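Local coordinates for protein aminotransferase class I and II (Streptococcus suis 89/1591, PDB 3OP7) that probably catalyses pyridoxal-phosphate-dependent amino-group transfer as a class I/II aminotransferase, its cofactor carried as a Schiff base on a lysine, at residues 110-113 with 118-121; 130-135 with 140-145; 145-150 with 180-185. One frame throughout, in Å; residues are numbered along the deposited sequence. Where two conformers were deposited one is given.

Contact 1. Residues 110-113 with 118-121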
loop_
_atom_site.group_PDB
_atom_site.type_symbol
_atom_site.label_atom_id
_atom_site.label_comp_id
_atom_site.label_asym_id
_atom_site.label_seq_id
_atom_site.Cartn_x
_atom_site.Cartn_y
_atom_site.Cartn_z
ATOM N N SER A 110 -12.523 8.798 -17.414
ATOM C CA SER A 110 -11.544 7.724 -17.482
ATOM C C SER A 110 -11.612 7.017 -18.776
ATOM O O SER A 110 -12.713 6.697 -19.250
ATOM C CB SER A 110 -11.769 6.708 -16.375
ATOM O OG SER A 110 -10.814 5.647 -16.478
ATOM N N LEU A 111 -10.431 6.801 -19.366
ATOM C CA LEU A 111 -10.267 5.844 -20.443
ATOM C C LEU A 111 -10.978 4.542 -20.052
ATOM O O LEU A 111 -11.000 4.171 -18.881
ATOM C CB LEU A 111 -8.769 5.593 -20.679
ATOM C CG LEU A 111 -8.331 4.821 -21.919
ATOM C CD1 LEU A 111 -8.717 5.571 -23.176
ATOM C CD2 LEU A 111 -6.798 4.512 -21.818
ATOM N N TYR A 112 -11.555 3.843 -21.038
ATOM C CA TYR A 112 -12.370 2.678 -20.708
ATOM C C TYR A 112 -12.508 1.749 -21.897
ATOM O O TYR A 112 -12.768 2.208 -23.036
ATOM C CB TYR A 112 -13.769 3.088 -20.216
ATOM C CG TYR A 112 -14.521 1.928 -19.635
ATOM C CD1 TYR A 112 -14.290 1.540 -18.315
ATOM C CD2 TYR A 112 -15.418 1.178 -20.393
ATOM C CE1 TYR A 112 -14.924 0.464 -17.748
ATOM C CE2 TYR A 112 -16.093 0.089 -19.813
ATOM C CZ TYR A 112 -15.820 -0.265 -18.497
ATOM O OH TYR A 112 -16.444 -1.336 -17.868
ATOM N N PRO A 113 -12.302 0.437 -21.671
ATOM C CA PRO A 113 -11.730 -0.214 -20.517
ATOM C C PRO A 113 -10.306 0.200 -20.320
ATOM O O PRO A 113 -9.638 0.640 -21.238
ATOM C CB PRO A 113 -11.694 -1.716 -20.907
ATOM C CG PRO A 113 -12.259 -1.842 -22.107
ATOM C CD PRO A 113 -12.743 -0.547 -22.663
ATOM N N LEU A 118 -8.427 3.105 -12.136
ATOM C CA LEU A 118 -8.510 4.438 -12.691
ATOM C C LEU A 118 -9.939 4.982 -12.772
ATOM O O LEU A 118 -10.116 6.216 -12.742
ATOM C CB LEU A 118 -7.824 4.535 -14.063
ATOM C CG LEU A 118 -6.323 4.243 -14.066
ATOM C CD1 LEU A 118 -5.867 4.263 -15.543
ATOM C CD2 LEU A 118 -5.485 5.194 -13.109
ATOM N N TYR A 119 -10.930 4.099 -12.823
ATOM C CA TYR A 119 -12.338 4.508 -12.821
ATOM C C TYR A 119 -13.096 4.124 -11.552
ATOM O O TYR A 119 -13.925 4.903 -11.107
ATOM C CB TYR A 119 -13.065 4.042 -14.085
ATOM C CG TYR A 119 -12.972 2.575 -14.403
ATOM C CD1 TYR A 119 -13.854 1.672 -13.833
ATOM C CD2 TYR A 119 -11.983 2.082 -15.241
ATOM C CE1 TYR A 119 -13.771 0.337 -14.128
ATOM C CE2 TYR A 119 -11.866 0.766 -15.502
ATOM C CZ TYR A 119 -12.766 -0.120 -14.931
ATOM O OH TYR A 119 -12.660 -1.465 -15.192
ATOM N N ASP A 120 -12.788 2.981 -10.938
ATOM C CA ASP A 120 -13.520 2.572 -9.746
ATOM C C ASP A 120 -13.078 3.261 -8.472
ATOM O O ASP A 120 -13.910 3.494 -7.596
ATOM C CB ASP A 120 -13.587 1.050 -9.627
ATOM C CG ASP A 120 -14.737 0.452 -10.452
ATOM O OD1 ASP A 120 -15.734 1.197 -10.764
ATOM O OD2 ASP A 120 -14.648 -0.768 -10.794
ATOM N N ILE A 121 -11.809 3.633 -8.353
ATOM C CA ILE A 121 -11.437 4.405 -7.175
ATOM C C ILE A 121 -12.187 5.738 -7.163
ATOM O O ILE A 121 -12.818 6.071 -6.144
ATOM C CB ILE A 121 -9.892 4.522 -6.950
ATOM C CG1 ILE A 121 -9.308 3.134 -6.641
ATOM C CG2 ILE A 121 -9.599 5.492 -5.805
ATOM C CD1 ILE A 121 -7.783 3.078 -6.579
#
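Tyr112 directs the edge of its ring at the face of Tyr119 in a T-shaped pair, the centroids 5.0 Å apart and the planes 74° from each other. The touching edge is the CD1-CE1 side: Tyr112 CE1 lies 3.6 Å from Tyr119 CZ, over the Tyr119 face but displaced toward its rim on the hydroxyl side, while Tyr112 CD1 sits 3.8 Å from Tyr119 CE2. Tyr119 meets this edge because its CG stands between the backbone N and the carbonyl carbon (chi1 54°), which swings the ring from the helix back over the end of strand 107-112. On the strand, Tyr112 has its CG on the far side from the backbone N (chi1 -169°), carrying its ring to Tyr119 although its CB does not start out in that direction. Beyond the stack, the Tyr112 hydroxyl is hydrogen-bonded to Glu341.

Ser110 fills the other end of the interface. Its CB points at the helix, and its OG is 3.7 Å from Tyr119 CB, near the plane of that ring. The hydroxyl is turned to its own strand: OG donates to Leu111 O at 2.8 Å, with the donor only slightly tilted from the carbonyl plane. Leu118 adds its CB, 4.0 Å from Ser110 OG.

Strand and helix belong to the beta-alpha-beta unit formed by strand 107-112, helix 117-124 and strand 128-135. The chemistry across the interface is aromatic and van der Waals: the serine proton is spent within the strand, and the buried Leu118 O is left without a polar partner.

Contact 2. Residues 130-135 with 140-145; sequences DLWQIE and WLPDLE
A beta hairpin that finishes one margin of the large sheet joins strand 128-135 to the short, weakly bonded strand 141-142, and Trp132 and Pro142 meet within it. Pro142 CG lies over the six-membered ring of Trp132, 3.5 Å from its centroid and 12° off the normal, a CH-pi contact, while Pro142 CB rests above the NE1-CE2 bond of the five-membered ring. At the rim of the indole, NE1 donates to Asp143 O at 2.9 Å. The bond is nearly straight (170°) and the acceptor lies in the ring plane, yet the indole nitrogen stands well above the carbonyl plane of Asp143. Leu144 CD2 touches the same rim at CZ2. Gripped on a face and at an edge, the tryptophan has little freedom to rotate.

Nearer the hairpin turn, Glu135 N donates to Leu141 O at 3.1 Å, and Trp140 N makes a weak bond back to Glu135 O. Here Ile134 sends CD1 against Trp140 CE3, 3.6 Å away; its CG1 occupies the slot between backbone N and carbonyl carbon (chi1 65°), which puts that branch beside the indole.

The chain then leaves the hairpin for helix 144-150, with Asp143 as N-cap: its OD1 accepts from Glu145 N at 2.9 Å. A water donates to Gln133 O and Glu135 OE2 and accepts from Asp143 N, tying strand to cap. The carboxylates of Glu135 and Asp143 come close, OE1 to OD2 4.5 Å, but Lys146 forms salt bridges with both, which would be expected to offset their repulsion.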
loop_
_atom_site.group_PDB
_atom_site.type_symbol
_atom_site.label_atom_id
_atom_site.label_comp_id
_atom_site.label_asym_id
_atom_site.label_seq_id
_atom_site.Cartn_x
_atom_site.Cartn_y
_atom_site.Cartn_z
ATOM N N ASP A 130 -17.334 9.664 -15.984
ATOM C CA ASP A 130 -17.700 9.362 -17.350
ATOM C C ASP A 130 -16.620 8.486 -18.001
ATOM O O ASP A 130 -15.425 8.613 -17.698
ATOM C CB ASP A 130 -17.848 10.678 -18.135
ATOM C CG ASP A 130 -19.249 11.280 -18.056
ATOM O OD1 ASP A 130 -20.242 10.516 -18.196
ATOM O OD2 ASP A 130 -19.364 12.519 -17.871
ATOM N N LEU A 131 -17.047 7.613 -18.900
ATOM C CA LEU A 131 -16.169 6.658 -19.548
ATOM C C LEU A 131 -15.848 7.071 -20.963
ATOM O O LEU A 131 -16.733 7.312 -21.801
ATOM C CB LEU A 131 -16.792 5.279 -19.505
ATOM C CG LEU A 131 -17.113 4.764 -18.082
ATOM C CD1 LEU A 131 -17.770 3.362 -18.201
ATOM C CD2 LEU A 131 -15.938 4.718 -17.132
ATOM N N TRP A 132 -14.568 7.169 -21.235
ATOM C CA TRP A 132 -14.083 7.582 -22.539
ATOM C C TRP A 132 -13.650 6.314 -23.270
ATOM O O TRP A 132 -12.584 5.766 -23.001
ATOM C CB TRP A 132 -12.929 8.549 -22.304
ATOM C CG TRP A 132 -12.393 9.202 -23.566
ATOM C CD1 TRP A 132 -13.077 9.458 -24.739
ATOM C CD2 TRP A 132 -11.069 9.721 -23.762
ATOM N NE1 TRP A 132 -12.249 10.088 -25.617
ATOM C CE2 TRP A 132 -11.010 10.238 -25.064
ATOM C CE3 TRP A 132 -9.918 9.769 -22.977
ATOM C CZ2 TRP A 132 -9.835 10.837 -25.583
ATOM C CZ3 TRP A 132 -8.761 10.355 -23.496
ATOM C CH2 TRP A 132 -8.726 10.877 -24.754
ATOM N N GLN A 133 -14.492 5.907 -24.223
ATOM C CA GLN A 133 -14.469 4.534 -24.773
ATOM C C GLN A 133 -13.415 4.336 -25.864
ATOM O O GLN A 133 -13.386 5.059 -26.853
ATOM C CB GLN A 133 -15.846 4.142 -25.365
ATOM C CG GLN A 133 -17.011 4.121 -24.338
ATOM C CD GLN A 133 -17.040 2.900 -23.446
ATOM O OE1 GLN A 133 -16.325 1.910 -23.681
ATOM N NE2 GLN A 133 -17.847 2.974 -22.378
ATOM N N ILE A 134 -12.565 3.319 -25.686
ATOM C CA ILE A 134 -11.586 2.960 -26.682
ATOM C C ILE A 134 -12.346 2.349 -27.860
ATOM O O ILE A 134 -13.427 1.751 -27.673
ATOM C CB ILE A 134 -10.478 2.022 -26.164
ATOM C CG1 ILE A 134 -11.049 0.663 -25.755
ATOM C CG2 ILE A 134 -9.696 2.697 -24.952
ATOM C CD1 ILE A 134 -10.008 -0.262 -25.053
ATOM N N GLU A 135 -11.782 2.535 -29.060
ATOM C CA GLU A 135 -12.393 2.106 -30.290
ATOM C C GLU A 135 -11.471 1.207 -31.125
ATOM O O GLU A 135 -10.445 1.634 -31.684
ATOM C CB GLU A 135 -12.865 3.322 -31.112
ATOM C CG GLU A 135 -14.163 3.921 -30.514
ATOM C CD GLU A 135 -14.509 5.323 -31.009
ATOM O OE1 GLU A 135 -13.958 5.742 -32.040
ATOM O OE2 GLU A 135 -15.300 6.013 -30.316
ATOM N N TRP A 140 -7.654 0.939 -31.098
ATOM C CA TRP A 140 -7.978 0.889 -29.665
ATOM C C TRP A 140 -7.786 2.235 -28.954
ATOM O O TRP A 140 -7.671 2.275 -27.751
ATOM C CB TRP A 140 -7.197 -0.197 -28.884
ATOM C CG TRP A 140 -7.660 -1.634 -29.131
ATOM C CD1 TRP A 140 -6.903 -2.656 -29.624
ATOM C CD2 TRP A 140 -8.947 -2.194 -28.849
ATOM N NE1 TRP A 140 -7.640 -3.826 -29.668
ATOM C CE2 TRP A 140 -8.901 -3.569 -29.207
ATOM C CE3 TRP A 140 -10.128 -1.683 -28.316
ATOM C CZ2 TRP A 140 -9.999 -4.426 -29.048
ATOM C CZ3 TRP A 140 -11.217 -2.528 -28.146
ATOM C CH2 TRP A 140 -11.156 -3.887 -28.557
ATOM N N LEU A 141 -7.690 3.324 -29.709
ATOM C CA LEU A 141 -7.665 4.616 -29.091
ATOM C C LEU A 141 -9.087 5.159 -28.953
ATOM O O LEU A 141 -9.966 4.903 -29.796
ATOM C CB LEU A 141 -6.804 5.588 -29.866
ATOM C CG LEU A 141 -5.334 5.247 -30.037
ATOM C CD1 LEU A 141 -4.736 6.194 -31.074
ATOM C CD2 LEU A 141 -4.630 5.221 -28.670
ATOM N N PRO A 142 -9.308 5.982 -27.934
ATOM C CA PRO A 142 -10.628 6.632 -27.804
ATOM C C PRO A 142 -10.669 7.855 -28.687
ATOM O O PRO A 142 -9.648 8.207 -29.278
ATOM C CB PRO A 142 -10.657 7.043 -26.346
ATOM C CG PRO A 142 -9.245 7.446 -26.105
ATOM C CD PRO A 142 -8.400 6.447 -26.864
ATOM N N ASP A 143 -11.847 8.453 -28.845
ATOM C CA ASP A 143 -12.037 9.507 -29.840
ATOM C C ASP A 143 -11.939 10.863 -29.116
ATOM O O ASP A 143 -12.733 11.182 -28.250
ATOM C CB ASP A 143 -13.401 9.308 -30.514
ATOM C CG ASP A 143 -13.720 10.319 -31.613
ATOM O OD1 ASP A 143 -12.939 11.265 -31.905
ATOM O OD2 ASP A 143 -14.815 10.157 -32.181
ATOM N N LEU A 144 -10.956 11.654 -29.499
ATOM C CA LEU A 144 -10.802 13.009 -28.957
ATOM C C LEU A 144 -12.035 13.882 -29.181
ATOM O O LEU A 144 -12.351 14.687 -28.299
ATOM C CB LEU A 144 -9.564 13.658 -29.527
ATOM C CG LEU A 144 -8.221 13.085 -29.075
ATOM C CD1 LEU A 144 -7.108 13.498 -30.043
ATOM C CD2 LEU A 144 -7.926 13.529 -27.590
ATOM N N GLU A 145 -12.749 13.729 -30.315
ATOM C CA GLU A 145 -14.030 14.462 -30.480
ATOM C C GLU A 145 -15.031 14.080 -29.392
ATOM O O GLU A 145 -15.767 14.939 -28.905
ATOM C CB GLU A 145 -14.690 14.229 -31.845
ATOM C CG GLU A 145 -13.874 14.723 -32.964
ATOM C CD GLU A 145 -14.604 14.651 -34.299
ATOM O OE1 GLU A 145 -15.710 14.040 -34.360
ATOM O OE2 GLU A 145 -14.063 15.226 -35.267
HETATM O O HOH W 1 -14.244 7.384 -27.777
HETATM O O HOH W 2 -11.132 6.488 -31.615
#

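Contact 3. Residues 145-150 with 180-185. With EDO (1,2-ethanediol), chain J.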
loop_
_atom_site.group_PDB
_atom_site.type_symbol
_atom_site.label_atom_id
_atom_site.label_comp_id
_atom_site.label_asym_id
_atom_site.label_seq_id
_atom_site.Cartn_x
_atom_site.Cartn_y
_atom_site.Cartn_z
ATOM N N GLU A 145 -12.749 13.729 -30.315
ATOM C CA GLU A 145 -14.030 14.462 -30.480
ATOM C C GLU A 145 -15.031 14.080 -29.392
ATOM O O GLU A 145 -15.767 14.939 -28.905
ATOM C CB GLU A 145 -14.690 14.229 -31.845
ATOM C CG GLU A 145 -13.874 14.723 -32.964
ATOM C CD GLU A 145 -14.604 14.651 -34.299
ATOM O OE1 GLU A 145 -15.710 14.040 -34.360
ATOM O OE2 GLU A 145 -14.063 15.226 -35.267
ATOM N N LYS A 146 -15.058 12.805 -28.992
ATOM C CA LYS A 146 -15.956 12.385 -27.916
ATOM C C LYS A 146 -15.520 12.945 -26.605
ATOM O O LYS A 146 -16.351 13.268 -25.730
ATOM C CB LYS A 146 -16.125 10.865 -27.863
ATOM C CG LYS A 146 -16.909 10.419 -29.107
ATOM C CD LYS A 146 -17.438 8.981 -29.101
ATOM C CE LYS A 146 -18.033 8.628 -30.461
ATOM N NZ LYS A 146 -17.011 8.057 -31.373
ATOM N N LEU A 147 -14.212 13.059 -26.418
ATOM C CA LEU A 147 -13.734 13.695 -25.187
ATOM C C LEU A 147 -14.231 15.133 -25.070
ATOM O O LEU A 147 -14.597 15.587 -23.971
ATOM C CB LEU A 147 -12.230 13.685 -25.095
ATOM C CG LEU A 147 -11.633 14.273 -23.800
ATOM C CD1 LEU A 147 -12.089 13.563 -22.503
ATOM C CD2 LEU A 147 -10.105 14.266 -23.904
ATOM N N ARG A 148 -14.219 15.858 -26.186
ATOM C CA ARG A 148 -14.742 17.223 -26.208
ATOM C C ARG A 148 -16.228 17.275 -25.827
ATOM O O ARG A 148 -16.668 18.298 -25.328
ATOM C CB ARG A 148 -14.483 17.900 -27.549
ATOM C CG ARG A 148 -13.023 18.168 -27.815
ATOM C CD ARG A 148 -12.823 18.972 -29.094
ATOM N NE ARG A 148 -11.412 19.067 -29.412
ATOM C CZ ARG A 148 -10.741 18.169 -30.110
ATOM N NH1 ARG A 148 -11.367 17.177 -30.745
ATOM N NH2 ARG A 148 -9.444 18.321 -30.269
ATOM N N GLN A 149 -16.978 16.199 -26.055
ATOM C CA GLN A 149 -18.397 16.125 -25.686
ATOM C C GLN A 149 -18.573 15.788 -24.201
ATOM O O GLN A 149 -19.551 16.233 -23.551
ATOM C CB GLN A 149 -19.136 15.085 -26.543
ATOM C CG GLN A 149 -19.156 15.348 -28.025
ATOM C CD GLN A 149 -19.865 14.248 -28.771
ATOM O OE1 GLN A 149 -19.881 13.097 -28.321
ATOM N NE2 GLN A 149 -20.471 14.584 -29.897
ATOM N N LEU A 150 -17.637 15.017 -23.648
ATOM C CA LEU A 150 -17.737 14.599 -22.243
ATOM C C LEU A 150 -17.226 15.619 -21.243
ATOM O O LEU A 150 -17.693 15.650 -20.113
ATOM C CB LEU A 150 -16.970 13.299 -22.008
ATOM C CG LEU A 150 -17.531 12.069 -22.739
ATOM C CD1 LEU A 150 -16.453 10.976 -22.752
ATOM C CD2 LEU A 150 -18.797 11.604 -22.003
ATOM N N VAL A 180 -4.023 17.153 -24.265
ATOM C CA VAL A 180 -3.623 18.198 -23.336
ATOM C C VAL A 180 -4.331 19.525 -23.670
ATOM O O VAL A 180 -4.772 20.214 -22.796
ATOM C CB VAL A 180 -2.106 18.349 -23.307
ATOM C CG1 VAL A 180 -1.652 19.634 -22.527
ATOM C CG2 VAL A 180 -1.487 17.126 -22.648
ATOM N N GLU A 181 -4.406 19.894 -24.941
ATOM C CA GLU A 181 -5.118 21.113 -25.296
ATOM C C GLU A 181 -6.563 21.089 -24.791
ATOM O O GLU A 181 -7.070 22.121 -24.335
ATOM C CB GLU A 181 -5.031 21.386 -26.797
ATOM C CG GLU A 181 -3.642 21.845 -27.211
ATOM C CD GLU A 181 -3.484 22.050 -28.703
ATOM O OE1 GLU A 181 -4.037 21.247 -29.487
ATOM O OE2 GLU A 181 -2.801 23.029 -29.090
ATOM N N ILE A 182 -7.212 19.924 -24.832
ATOM C CA ILE A 182 -8.576 19.808 -24.324
ATOM C C ILE A 182 -8.626 19.961 -22.788
ATOM O O ILE A 182 -9.422 20.783 -22.254
ATOM C CB ILE A 182 -9.236 18.475 -24.721
ATOM C CG1 ILE A 182 -9.380 18.346 -26.238
ATOM C CG2 ILE A 182 -10.599 18.350 -24.038
ATOM C CD1 ILE A 182 -9.687 16.865 -26.683
ATOM N N ALA A 183 -7.750 19.236 -22.065
ATOM C CA ALA A 183 -7.656 19.314 -20.617
ATOM C C ALA A 183 -7.322 20.731 -20.153
ATOM O O ALA A 183 -7.890 21.220 -19.177
ATOM C CB ALA A 183 -6.590 18.312 -20.036
ATOM N N SER A 184 -6.446 21.403 -20.902
ATOM C CA SER A 184 -6.042 22.764 -20.556
ATOM C C SER A 184 -7.154 23.775 -20.623
ATOM O O SER A 184 -7.052 24.799 -19.976
ATOM C CB SER A 184 -4.926 23.261 -21.490
ATOM O OG SER A 184 -3.816 22.463 -21.250
ATOM N N GLU A 185 -8.199 23.541 -21.427
ATOM C CA GLU A 185 -9.321 24.468 -21.451
ATOM C C GLU A 185 -9.966 24.684 -20.079
ATOM O O GLU A 185 -10.543 25.763 -19.827
ATOM C CB GLU A 185 -10.427 24.034 -22.426
ATOM C CG GLU A 185 -10.173 24.274 -23.878
ATOM C CD GLU A 185 -9.989 25.745 -24.226
ATOM O OE1 GLU A 185 -10.973 26.528 -24.347
ATOM O OE2 GLU A 185 -8.819 26.116 -24.382
HETATM C C1 EDO J . -9.955 23.410 -27.172
HETATM O O1 EDO J . -8.513 23.322 -27.275
HETATM C C2 EDO J . -10.607 22.790 -28.412
HETATM O O2 EDO J . -11.036 21.430 -28.233
#
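The backbones of helix 144-150 and helix 173-184 come nearest at Arg148 and Ile182, whose CA atoms are 6.9 Å apart. Both helices lie on one face of the mixed sheet in the large domain of a fold-type I aminotransferase: Leu147 reaches Ile109 of strand 107-112, and Val180 reaches Ile190 of strand 189-193. Ile182 is the residue that fills the gap between them. Its CB points at the other helix, and its CG1 branch carries CD1 against Leu147 and Arg148 together. On the side nearer the sheet, Leu147 CD2 touches Ile182 CD1 at 3.8 Å; the leucine CG is trans to its backbone N (chi1 -177°), which aims the branch into the gap.

Toward the surface, Arg148 lies across the isoleucine at about a right angle. The aliphatic part takes part first, with Arg148 CG 3.8 Å from Ile182 CD1. Beyond it the chain runs extended as far as NE, and a quarter turn about the CD-NE bond (chi4 87°) lays a face of the guanidinium over that same methyl, which stands off-centre above the plane. The apolar branch thus covers a charged group from one side and leaves its edges for polar partners: NH2 forms a salt bridge with Glu178, one turn before Ile182 on helix 173-184.

A 1,2-ethanediol, probably from the crystallisation liquor, spans the outer end of the groove. Its C1 lies 3.4 Å from Glu185 CG, and its O1 makes a weak bond to Glu181 O at 3.5 Å. Its other oxygen, O2, sits at the guanidinium edge and accepts from Arg148 NE at 2.7 Å.

The three contacts follow one another along the chain and lie on the same side of its centre. Contacts 1 and 2, centred about 12 Å apart, share the sheet through neighbouring strands 107-112 and 128-135, where Ser110 O pairs with Trp132 N and Tyr112 O with Ile134 N. Contacts 2 and 3, centres about 11 Å apart, share Glu145 and helix 144-150; Trp132 packs on Leu147. Contacts 1 and 3 do not touch, their centres about 17 Å apart, because helix 117-124 and helices 144-150 and 173-184 lie on opposite faces of the sheet. Together they pack helices on both faces of the sheet near the edge that ends in strand 141-142.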